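Local coordinates for uncharacterized protein (PDB 4QPV) that is of unknown function but belongs to the DUF1672 family, with an unusual fold that repeats a kinked helix followed by three beta strands, at residues 146-149 / 150-154; 168-172 / 173-177; 156-159 / 160-163. All blocks are in the same frame, centred on the assembly; numbering follows the deposited sequence. Where two conformers were deposited one is given.

Contact 1 of 3, residues 146-149 / 150-154; sequences KEYK and SKYKY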
ATOM      1  N   LYS A 146      11.997 -10.312   7.892  1.00 25.03           N
ATOM      2  CA  LYS A 146      11.981 -10.408   9.364  1.00 24.02           C
ATOM      3  C   LYS A 146      13.252 -11.113   9.853  1.00 27.90           C
ATOM      4  O   LYS A 146      13.850 -10.694  10.840  1.00 28.02           O
ATOM      5  CB  LYS A 146      10.741 -11.187   9.834  1.00 25.74           C
ATOM      6  CG  LYS A 146       9.434 -10.386   9.741  1.00 22.26           C
ATOM      7  CD  LYS A 146       8.268 -11.345  10.004  1.00 26.53           C
ATOM      8  CE  LYS A 146       6.929 -10.658   9.865  1.00 25.88           C
ATOM      9  NZ  LYS A 146       5.826 -11.616  10.204  1.00 26.62           N
ATOM     10  N   GLU A 147      13.658 -12.179   9.136  1.00 25.88           N
ATOM     11  CA  GLU A 147      14.844 -12.994   9.435  0.50 26.45           C
ATOM     12  C   GLU A 147      16.128 -12.174   9.450  1.00 31.12           C
ATOM     13  O   GLU A 147      17.003 -12.429  10.276  1.00 32.92           O
ATOM     14  CB  GLU A 147      15.029 -14.116   8.396  0.50 27.97           C
ATOM     15  CG  GLU A 147      14.072 -15.301   8.432  0.50 31.25           C
ATOM     16  CD  GLU A 147      14.417 -16.373   7.411  0.50 44.53           C
ATOM     17  OE1 GLU A 147      15.615 -16.495   7.068  0.50 46.19           O
ATOM     18  OE2 GLU A 147      13.496 -17.087   6.950  0.50 31.39           O
ATOM     19  N   TYR A 148      16.260 -11.203   8.536  1.00 28.00           N
ATOM     20  CA  TYR A 148      17.516 -10.462   8.422  1.00 26.96           C
ATOM     21  C   TYR A 148      17.572  -9.051   8.998  1.00 29.30           C
ATOM     22  O   TYR A 148      18.612  -8.378   8.823  1.00 29.38           O
ATOM     23  CB  TYR A 148      17.933 -10.451   6.941  1.00 28.28           C
ATOM     24  CG  TYR A 148      18.424 -11.806   6.477  1.00 30.63           C
ATOM     25  CD1 TYR A 148      19.699 -12.264   6.813  1.00 33.57           C
ATOM     26  CD2 TYR A 148      17.595 -12.662   5.758  1.00 30.58           C
ATOM     27  CE1 TYR A 148      20.140 -13.527   6.420  1.00 35.33           C
ATOM     28  CE2 TYR A 148      18.027 -13.932   5.363  1.00 31.92           C
ATOM     29  CZ  TYR A 148      19.308 -14.349   5.676  1.00 37.93           C
ATOM     30  OH  TYR A 148      19.750 -15.584   5.252  1.00 37.55           O
ATOM     31  N   LYS A 149      16.506  -8.614   9.728  1.00 24.42           N
ATOM     32  CA  LYS A 149      16.501  -7.264  10.274  0.50 23.51           C
ATOM     33  C   LYS A 149      17.678  -7.043  11.256  1.00 28.68           C
ATOM     34  O   LYS A 149      18.228  -5.940  11.260  1.00 28.45           O
ATOM     35  CB  LYS A 149      15.128  -6.874  10.866  0.50 24.30           C
ATOM     36  CG  LYS A 149      14.632  -7.652  12.069  0.50 28.97           C
ATOM     37  CD  LYS A 149      13.161  -7.317  12.339  0.50 34.47           C
ATOM     38  CE  LYS A 149      12.939  -6.368  13.496  0.50 47.69           C
ATOM     39  NZ  LYS A 149      13.072  -7.055  14.813  0.50 51.64           N
ATOM     40  N   SER A 150      18.089  -8.055  12.041  1.00 26.24           N
ATOM     41  CA  SER A 150      19.222  -7.883  12.948  1.00 27.08           C
ATOM     42  C   SER A 150      20.558  -7.803  12.195  1.00 31.63           C
ATOM     43  O   SER A 150      21.341  -6.873  12.437  1.00 31.82           O
ATOM     44  CB  SER A 150      19.262  -9.001  13.992  1.00 30.56           C
ATOM     45  OG  SER A 150      20.438  -8.857  14.765  1.00 36.71           O
ATOM     46  N   LYS A 151      20.808  -8.763  11.289  1.00 28.02           N
ATOM     47  CA  LYS A 151      22.056  -8.837  10.536  1.00 28.11           C
ATOM     48  C   LYS A 151      22.304  -7.546   9.727  1.00 30.08           C
ATOM     49  O   LYS A 151      23.426  -7.050   9.749  1.00 29.48           O
ATOM     50  CB  LYS A 151      22.056 -10.055   9.592  1.00 28.92           C
ATOM     51  CG  LYS A 151      23.417 -10.278   8.915  1.00 36.26           C
ATOM     52  CD  LYS A 151      23.408 -11.373   7.875  1.00 38.28           C
ATOM     53  CE  LYS A 151      24.809 -11.595   7.341  1.00 52.29           C
ATOM     54  NZ  LYS A 151      24.805 -12.480   6.142  1.00 61.75           N
ATOM     55  N   TYR A 152      21.286  -7.042   9.009  1.00 26.35           N
ATOM     56  CA  TYR A 152      21.447  -5.864   8.145  1.00 26.31           C
ATOM     57  C   TYR A 152      20.953  -4.567   8.782  1.00 28.72           C
ATOM     58  O   TYR A 152      20.891  -3.527   8.111  1.00 25.35           O
ATOM     59  CB  TYR A 152      20.820  -6.103   6.773  1.00 26.73           C
ATOM     60  CG  TYR A 152      21.567  -7.186   6.021  1.00 27.70           C
ATOM     61  CD1 TYR A 152      22.870  -6.979   5.563  1.00 29.93           C
ATOM     62  CD2 TYR A 152      20.995  -8.444   5.821  1.00 29.07           C
ATOM     63  CE1 TYR A 152      23.573  -7.984   4.901  1.00 30.85           C
ATOM     64  CE2 TYR A 152      21.698  -9.465   5.177  1.00 30.45           C
ATOM     65  CZ  TYR A 152      22.982  -9.229   4.711  1.00 35.05           C
ATOM     66  OH  TYR A 152      23.661 -10.231   4.064  1.00 35.41           O
ATOM     67  N   LYS A 153      20.721  -4.613  10.107  1.00 25.15           N
ATOM     68  CA  LYS A 153      20.456  -3.464  10.957  1.00 24.20           C
ATOM     69  C   LYS A 153      19.344  -2.552  10.416  1.00 25.56           C
ATOM     70  O   LYS A 153      19.594  -1.390  10.067  1.00 24.57           O
ATOM     71  CB  LYS A 153      21.761  -2.658  11.145  1.00 24.63           C
ATOM     72  CG  LYS A 153      22.884  -3.463  11.810  1.00 32.20           C
ATOM     73  CD  LYS A 153      24.163  -2.666  11.882  1.00 32.94           C
ATOM     74  CE  LYS A 153      25.294  -3.403  12.593  1.00 40.39           C
ATOM     75  NZ  LYS A 153      25.763  -4.584  11.827  1.00 46.30           N
ATOM     76  N   TYR A 154      18.128  -3.077  10.337  1.00 23.73           N
ATOM     77  CA  TYR A 154      16.995  -2.279   9.878  1.00 23.17           C
ATOM     78  C   TYR A 154      15.712  -2.699  10.617  1.00 27.25           C
ATOM     79  O   TYR A 154      15.661  -3.721  11.303  1.00 25.53           O
ATOM     80  CB  TYR A 154      16.800  -2.394   8.321  1.00 23.07           C
ATOM     81  CG  TYR A 154      16.462  -3.792   7.826  1.00 22.36           C
ATOM     82  CD1 TYR A 154      15.160  -4.300   7.923  1.00 23.30           C
ATOM     83  CD2 TYR A 154      17.428  -4.588   7.221  1.00 23.07           C
ATOM     84  CE1 TYR A 154      14.855  -5.597   7.505  1.00 20.81           C
ATOM     85  CE2 TYR A 154      17.143  -5.899   6.829  1.00 23.99           C
ATOM     86  CZ  TYR A 154      15.850  -6.390   6.946  1.00 25.68           C
ATOM     87  OH  TYR A 154      15.597  -7.679   6.548  1.00 26.49           O
TER
HETATM   88  O   HOH W   1      16.381 -10.398  12.683  1.00 35.72           O
HETATM   89  O   HOH W   2      19.287 -11.270  11.294  1.00 29.29           O

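Contact 2 of 3, residues 168-172 / 173-177; sequences SGFRN and EYYYL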
ATOM      1  N   SER A 168      -1.264   2.969  -0.699  1.00 24.00           N
ATOM      2  CA  SER A 168      -0.771   2.708  -2.060  1.00 24.35           C
ATOM      3  C   SER A 168      -1.201   1.361  -2.640  1.00 27.59           C
ATOM      4  O   SER A 168      -0.971   1.093  -3.826  1.00 27.82           O
ATOM      5  CB  SER A 168       0.752   2.768  -2.074  1.00 26.44           C
ATOM      6  OG  SER A 168       1.288   1.812  -1.171  1.00 24.92           O
ATOM      7  N   GLY A 169      -1.756   0.511  -1.804  1.00 23.46           N
ATOM      8  CA  GLY A 169      -2.151  -0.839  -2.190  1.00 23.91           C
ATOM      9  C   GLY A 169      -1.651  -1.829  -1.165  1.00 24.10           C
ATOM     10  O   GLY A 169      -1.580  -1.499   0.032  1.00 22.50           O
ATOM     11  N   PHE A 170      -1.279  -3.047  -1.609  1.00 22.36           N
ATOM     12  CA  PHE A 170      -0.747  -4.048  -0.677  1.00 22.26           C
ATOM     13  C   PHE A 170       0.522  -3.517  -0.029  1.00 25.45           C
ATOM     14  O   PHE A 170       1.422  -3.038  -0.723  1.00 24.35           O
ATOM     15  CB  PHE A 170      -0.459  -5.429  -1.347  1.00 23.96           C
ATOM     16  CG  PHE A 170       0.145  -6.370  -0.316  1.00 24.43           C
ATOM     17  CD1 PHE A 170      -0.662  -7.038   0.599  1.00 25.57           C
ATOM     18  CD2 PHE A 170       1.529  -6.498  -0.191  1.00 26.49           C
ATOM     19  CE1 PHE A 170      -0.101  -7.814   1.621  1.00 26.09           C
ATOM     20  CE2 PHE A 170       2.085  -7.295   0.814  1.00 28.25           C
ATOM     21  CZ  PHE A 170       1.262  -7.948   1.712  1.00 25.81           C
ATOM     22  N   ARG A 171       0.591  -3.625   1.302  1.00 22.41           N
ATOM     23  CA  ARG A 171       1.736  -3.142   2.047  1.00 22.39           C
ATOM     24  C   ARG A 171       1.812  -3.788   3.401  1.00 23.94           C
ATOM     25  O   ARG A 171       0.796  -3.940   4.083  1.00 23.17           O
ATOM     26  CB  ARG A 171       1.612  -1.593   2.221  1.00 21.44           C
ATOM     27  CG  ARG A 171       2.751  -0.946   3.020  1.00 21.76           C
ATOM     28  CD  ARG A 171       2.545   0.562   3.192  1.00 23.13           C
ATOM     29  NE  ARG A 171       2.568   1.311   1.926  1.00 23.71           N
ATOM     30  CZ  ARG A 171       3.642   1.938   1.449  1.00 25.58           C
ATOM     31  NH1 ARG A 171       4.803   1.866   2.092  1.00 21.56           N
ATOM     32  NH2 ARG A 171       3.568   2.627   0.318  1.00 24.22           N
ATOM     33  N   ASN A 172       3.045  -4.125   3.826  1.00 21.76           N
ATOM     34  CA  ASN A 172       3.284  -4.583   5.184  1.00 20.69           C
ATOM     35  C   ASN A 172       4.396  -3.682   5.761  1.00 23.05           C
ATOM     36  O   ASN A 172       4.741  -2.644   5.166  1.00 21.60           O
ATOM     37  CB  ASN A 172       3.568  -6.100   5.275  1.00 24.27           C
ATOM     38  CG  ASN A 172       4.757  -6.547   4.471  1.00 28.86           C
ATOM     39  OD1 ASN A 172       5.749  -5.826   4.328  1.00 23.12           O
ATOM     40  ND2 ASN A 172       4.666  -7.748   3.908  1.00 24.67           N
ATOM     41  N   GLU A 173       4.917  -4.036   6.927  1.00 20.84           N
ATOM     42  CA  GLU A 173       5.956  -3.250   7.598  0.50 21.03           C
ATOM     43  C   GLU A 173       7.193  -3.036   6.719  1.00 24.84           C
ATOM     44  O   GLU A 173       7.844  -1.999   6.821  1.00 23.94           O
ATOM     45  CB  GLU A 173       6.403  -3.958   8.891  0.50 22.19           C
ATOM     46  CG  GLU A 173       5.329  -4.092   9.959  0.50 27.69           C
ATOM     47  CD  GLU A 173       5.647  -5.163  10.984  0.50 37.15           C
ATOM     48  OE1 GLU A 173       5.584  -6.362  10.631  0.50 29.07           O
ATOM     49  OE2 GLU A 173       5.969  -4.806  12.139  0.50 26.18           O
ATOM     50  N   TYR A 174       7.518  -4.031   5.866  1.00 22.19           N
ATOM     51  CA  TYR A 174       8.753  -4.066   5.095  1.00 21.02           C
ATOM     52  C   TYR A 174       8.700  -3.683   3.630  1.00 24.23           C
ATOM     53  O   TYR A 174       9.746  -3.305   3.107  1.00 23.34           O
ATOM     54  CB  TYR A 174       9.348  -5.492   5.214  1.00 22.00           C
ATOM     55  CG  TYR A 174       9.568  -5.873   6.658  1.00 23.52           C
ATOM     56  CD1 TYR A 174      10.652  -5.367   7.375  1.00 25.78           C
ATOM     57  CD2 TYR A 174       8.641  -6.662   7.343  1.00 23.87           C
ATOM     58  CE1 TYR A 174      10.808  -5.632   8.736  1.00 26.67           C
ATOM     59  CE2 TYR A 174       8.785  -6.924   8.709  1.00 25.63           C
ATOM     60  CZ  TYR A 174       9.884  -6.426   9.394  1.00 30.97           C
ATOM     61  OH  TYR A 174      10.035  -6.656  10.738  1.00 29.54           O
ATOM     62  N   TYR A 175       7.557  -3.807   2.958  1.00 22.33           N
ATOM     63  CA  TYR A 175       7.499  -3.462   1.540  1.00 20.58           C
ATOM     64  C   TYR A 175       6.095  -3.166   1.095  1.00 24.23           C
ATOM     65  O   TYR A 175       5.120  -3.444   1.810  1.00 21.61           O
ATOM     66  CB  TYR A 175       8.112  -4.589   0.649  1.00 21.07           C
ATOM     67  CG  TYR A 175       7.358  -5.908   0.667  1.00 22.34           C
ATOM     68  CD1 TYR A 175       6.243  -6.109  -0.146  1.00 23.30           C
ATOM     69  CD2 TYR A 175       7.799  -6.973   1.449  1.00 22.37           C
ATOM     70  CE1 TYR A 175       5.564  -7.329  -0.155  1.00 25.32           C
ATOM     71  CE2 TYR A 175       7.146  -8.208   1.426  1.00 23.43           C
ATOM     72  CZ  TYR A 175       6.013  -8.372   0.642  1.00 29.32           C
ATOM     73  OH  TYR A 175       5.335  -9.570   0.650  1.00 27.67           O
ATOM     74  N   TYR A 176       5.997  -2.607  -0.112  1.00 22.16           N
ATOM     75  CA  TYR A 176       4.706  -2.390  -0.744  1.00 23.23           C
ATOM     76  C   TYR A 176       4.803  -2.927  -2.179  1.00 27.25           C
ATOM     77  O   TYR A 176       5.917  -3.059  -2.743  1.00 25.25           O
ATOM     78  CB  TYR A 176       4.253  -0.926  -0.671  1.00 25.26           C
ATOM     79  CG  TYR A 176       5.121   0.015  -1.475  1.00 29.48           C
ATOM     80  CD1 TYR A 176       6.311   0.515  -0.950  1.00 31.36           C
ATOM     81  CD2 TYR A 176       4.761   0.398  -2.768  1.00 32.35           C
ATOM     82  CE1 TYR A 176       7.127   1.365  -1.691  1.00 32.42           C
ATOM     83  CE2 TYR A 176       5.567   1.256  -3.518  1.00 33.91           C
ATOM     84  CZ  TYR A 176       6.744   1.745  -2.969  1.00 41.20           C
ATOM     85  OH  TYR A 176       7.551   2.579  -3.703  1.00 43.37           O
ATOM     86  N   LEU A 177       3.638  -3.272  -2.746  1.00 24.67           N
ATOM     87  CA  LEU A 177       3.515  -3.846  -4.084  1.00 25.17           C
ATOM     88  C   LEU A 177       2.709  -2.866  -4.962  1.00 28.86           C
ATOM     89  O   LEU A 177       1.724  -2.295  -4.483  1.00 28.36           O
ATOM     90  CB  LEU A 177       2.808  -5.223  -3.926  1.00 25.86           C
ATOM     91  CG  LEU A 177       2.504  -6.090  -5.153  1.00 32.12           C
ATOM     92  CD1 LEU A 177       3.720  -6.792  -5.633  1.00 33.62           C
ATOM     93  CD2 LEU A 177       1.533  -7.190  -4.776  1.00 35.00           C
TER
HETATM   94  O   HOH W   3       1.144  -0.765  -2.292  1.00 23.83           O

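Contact 3 of 3, residues 156-159 / 160-163; sequences GYTE and NAIM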
ATOM      1  N   GLY A 156      11.175  -2.046   9.704  1.00 23.95           N
ATOM      2  CA  GLY A 156      10.257  -1.491   8.726  1.00 23.27           C
ATOM      3  C   GLY A 156       9.440  -0.430   9.439  1.00 26.99           C
ATOM      4  O   GLY A 156       9.793   0.007  10.539  1.00 25.41           O
ATOM      5  N   TYR A 157       8.317  -0.028   8.847  1.00 23.02           N
ATOM      6  CA  TYR A 157       7.342   0.815   9.555  1.00 23.63           C
ATOM      7  C   TYR A 157       6.702  -0.017  10.662  1.00 26.90           C
ATOM      8  O   TYR A 157       6.786  -1.237  10.593  1.00 26.07           O
ATOM      9  CB  TYR A 157       6.222   1.153   8.566  1.00 23.51           C
ATOM     10  CG  TYR A 157       6.435   2.312   7.632  1.00 24.09           C
ATOM     11  CD1 TYR A 157       6.251   3.627   8.067  1.00 26.34           C
ATOM     12  CD2 TYR A 157       6.608   2.099   6.266  1.00 24.70           C
ATOM     13  CE1 TYR A 157       6.343   4.702   7.180  1.00 25.27           C
ATOM     14  CE2 TYR A 157       6.702   3.162   5.372  1.00 25.22           C
ATOM     15  CZ  TYR A 157       6.557   4.458   5.831  1.00 26.43           C
ATOM     16  OH  TYR A 157       6.594   5.472   4.921  1.00 25.55           O
ATOM     17  N   THR A 158       5.975   0.581  11.598  1.00 23.72           N
ATOM     18  CA  THR A 158       5.167  -0.204  12.531  1.00 23.65           C
ATOM     19  C   THR A 158       3.861  -0.596  11.816  1.00 25.96           C
ATOM     20  O   THR A 158       3.455   0.062  10.836  1.00 23.15           O
ATOM     21  CB  THR A 158       4.834   0.578  13.818  1.00 27.25           C
ATOM     22  OG1 THR A 158       3.968   1.686  13.472  1.00 25.45           O
ATOM     23  CG2 THR A 158       6.084   1.042  14.575  1.00 25.80           C
ATOM     24  N   GLU A 159       3.178  -1.616  12.335  1.00 22.96           N
ATOM     25  CA  GLU A 159       1.901  -2.040  11.773  0.50 22.42           C
ATOM     26  C   GLU A 159       0.878  -0.895  11.879  1.00 25.64           C
ATOM     27  O   GLU A 159       0.132  -0.662  10.925  1.00 25.70           O
ATOM     28  CB  GLU A 159       1.395  -3.318  12.475  0.50 24.53           C
ATOM     29  CG  GLU A 159       2.237  -4.543  12.156  0.50 36.52           C
ATOM     30  CD  GLU A 159       1.644  -5.872  12.587  0.50 62.96           C
ATOM     31  OE1 GLU A 159       0.750  -6.381  11.873  0.50 67.37           O
ATOM     32  OE2 GLU A 159       2.096  -6.423  13.618  0.50 50.32           O
ATOM     33  N   ASN A 160       0.857  -0.145  13.003  1.00 23.97           N
ATOM     34  CA  ASN A 160      -0.100   0.961  13.147  1.00 24.12           C
ATOM     35  C   ASN A 160       0.153   2.058  12.133  1.00 25.46           C
ATOM     36  O   ASN A 160      -0.799   2.591  11.562  1.00 23.37           O
ATOM     37  CB  ASN A 160      -0.069   1.554  14.541  1.00 27.80           C
ATOM     38  CG  ASN A 160      -0.924   0.824  15.527  1.00 50.68           C
ATOM     39  OD1 ASN A 160      -0.450   0.375  16.564  1.00 48.90           O
ATOM     40  ND2 ASN A 160      -2.202   0.695  15.225  1.00 43.28           N
ATOM     41  N   ALA A 161       1.444   2.371  11.883  1.00 22.62           N
ATOM     42  CA  ALA A 161       1.782   3.413  10.914  1.00 21.80           C
ATOM     43  C   ALA A 161       1.260   3.045   9.519  1.00 24.88           C
ATOM     44  O   ALA A 161       0.659   3.895   8.865  1.00 25.02           O
ATOM     45  CB  ALA A 161       3.299   3.627  10.872  1.00 22.44           C
ATOM     46  N   ILE A 162       1.457   1.788   9.070  1.00 22.16           N
ATOM     47  CA  ILE A 162       1.005   1.437   7.710  1.00 23.31           C
ATOM     48  C   ILE A 162      -0.543   1.398   7.629  1.00 24.58           C
ATOM     49  O   ILE A 162      -1.108   1.806   6.611  1.00 24.29           O
ATOM     50  CB  ILE A 162       1.645   0.126   7.165  1.00 26.82           C
ATOM     51  CG1 ILE A 162       1.199  -1.108   7.941  1.00 27.64           C
ATOM     52  CG2 ILE A 162       3.208   0.217   7.068  1.00 25.52           C
ATOM     53  CD1 ILE A 162       1.613  -2.433   7.330  1.00 32.07           C
HETATM   54  N   MSE A 163      -1.201   0.937   8.700  1.00 22.88           N
HETATM   55  CA  MSE A 163      -2.669   0.840   8.708  0.70 21.86           C
HETATM   56  C   MSE A 163      -3.321   2.222   8.701  1.00 26.55           C
HETATM   57  O   MSE A 163      -4.290   2.433   7.955  1.00 26.53           O
HETATM   58  CB  MSE A 163      -3.161   0.021   9.912  0.70 23.03           C
HETATM   59  CG  MSE A 163      -2.907  -1.474   9.758  0.70 28.34           C
HETATM   60 SE   MSE A 163      -3.735  -2.279   8.154  0.52 34.08          SE
HETATM   61  CE  MSE A 163      -2.172  -3.128   7.531  0.70 29.57           C
TER

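Contact 1 of 3, residues 146-149 / 150-154
Lys149 sets its CA over one face of the Tyr154 ring, 3.6 Å from the ring centroid and 17° off the normal, a CH-pi contact at the tight heart of this turn. Tyr154 has its ring folded in above its own main chain (chi1 63°), which turns the phenol back along the chain until OH is 3.6 Å from Tyr148 CB and hydrogen-bonds Leu145 O. Tyr148 CB also meets the edge of the Tyr152 ring, in its plane. The Tyr148 and Tyr152 side chains point the same way, their rings oblique at 42°, with Tyr148 CD1 3.8 Å from Tyr152 CE2; their hydroxyls bond Lys251 and Asp243. Here helix 135-147 unwinds and a type I beta turn, Ser150 to Lys153, redirects the chain into strand 154-155. Two backbone bonds bracket the turn, Tyr152 N to Tyr148 O and Tyr154 N to Lys149 O, both 3.0 Å, while its own bond, Lys153 N to Ser150 O, is weak. The solvent side is looser: one water links Lys146 O to Ser150 N, another Glu147 O to Lys151 N, replacing direct i to i+4 bonds. Lys151, extended, runs alongside Tyr148 with CD at the ring edge, 4.0 Å from Tyr148 CD1, and its NZ makes a weak bond to Tyr152 OH.

Contact 2 of 3, residues 168-172 / 173-177
Arg171 and Tyr176 run alongside each other: the guanidinium lies flat against the root of the phenol, its centre over Tyr176 CB and NH2 over the ring's rim, 3.5 Å from Tyr176 CG, the planes 17° apart. Among the polar bonds, one fixes that group: Arg171 NH2 donates to Ser168 OG at 2.8 Å, tilted slightly from the guanidinium plane. A water accepts from Ser168 OG and donates to both Phe170 O and Leu177 O. Asn172, its amide tucked over the backbone (chi1 59°), turns OD1 back over the bend, where Tyr174 N and Tyr175 N, each 3.0 Å from OD1, approach from opposite faces of the amide. The same amide also meets a ring: Asn172 ND2 lies over the Tyr175 face, 3.5 Å from Tyr175 CE2, the planes 76° apart. Apolar contact comes from Tyr175 CE1, which meets the edge of the Phe170 ring 3.6 Å from Phe170 CE2, and from Leu177 CB at the same ring's edge; the Tyr175 hydroxyl bonds Leu138 O. The backbone adds Leu177 N to Phe170 O and Asn172 N to Tyr175 O, both 3.0 Å, flanking the non-hydrogen-bonded pair Arg171 and Tyr176. Together these features describe a tight hairpin-like reversal, joined by that single bridge, with an Asx turn at Asn172 (OD1 to Tyr174 N) at its bend and strand 175-178 as its second arm.

Contact 3 of 3, residues 156-159 / 160-163
With chi1 at 66°, Thr158 places OG1 between its own backbone N and carbonyl carbon, from where it accepts the N-H of Ala161 at 3.1 Å; Ile162 takes the same kind of first torsion (chi1 66°), which sends CG1 toward the carbonyl of Glu159 and leaves CG2 facing Tyr157. The first feature makes Thr158 the N-cap of helix 159-165, and the meeting of Tyr157, just before the cap, with Ile162 in the first turn is a hydrophobic staple. The capping bond is fairly straight, 156° at the hydrogen, and occupies an N-H that has no preceding turn to bond to. OG1 is gripped a second time through its bond to Tyr27 O, which ties the helix start to the N-terminal part of the chain. In the staple, Ile162 CG2 presses against Tyr157 CB at 3.5 Å, while Ala161 CB approaches the ring near Tyr157 CD1 at 4.1 Å; both methyls come in at a slant to the ring. The remainder of the Tyr157 side chain is anchored elsewhere, its hydroxyl on Pro274 O and its ring edge-to-face with Phe226. Beginning with the cap residue's own carbonyl, the regular helical bonds take over: Ile162 N reaches Thr158 O at 3.2 Å and Met163 N, of a selenomethionine, reaches Glu159 O at 3.0 Å. That second carbonyl is closely packed as well, for Ile162 CG1 lies 3.2 Å from Glu159 O.

Overall arrangement
Along the chain the order is contact 1, contact 3, contact 2: helix 135-147 ends in contact 1, strand 154-155 leads on to the start of helix 159-165 in contact 3, and the reversal of contact 2 includes the start of strand 175-178. Both strands pair antiparallel with 220-227 in the mixed sheet. Centres of contacts 2 and 3 are about 10 Å apart, bridged by a probable hydrogen bond from Tyr157 N to Glu173 O and by Ile162 CD1 against Asn172. The centre of contact 1 is about 18 Å from that of contact 2, whose Tyr174 packs on Lys146 and Lys149, and about 17 Å from that of contact 3. Together they cover the helix end, the helix start and the reversal that connect two strands pairing with 220-227.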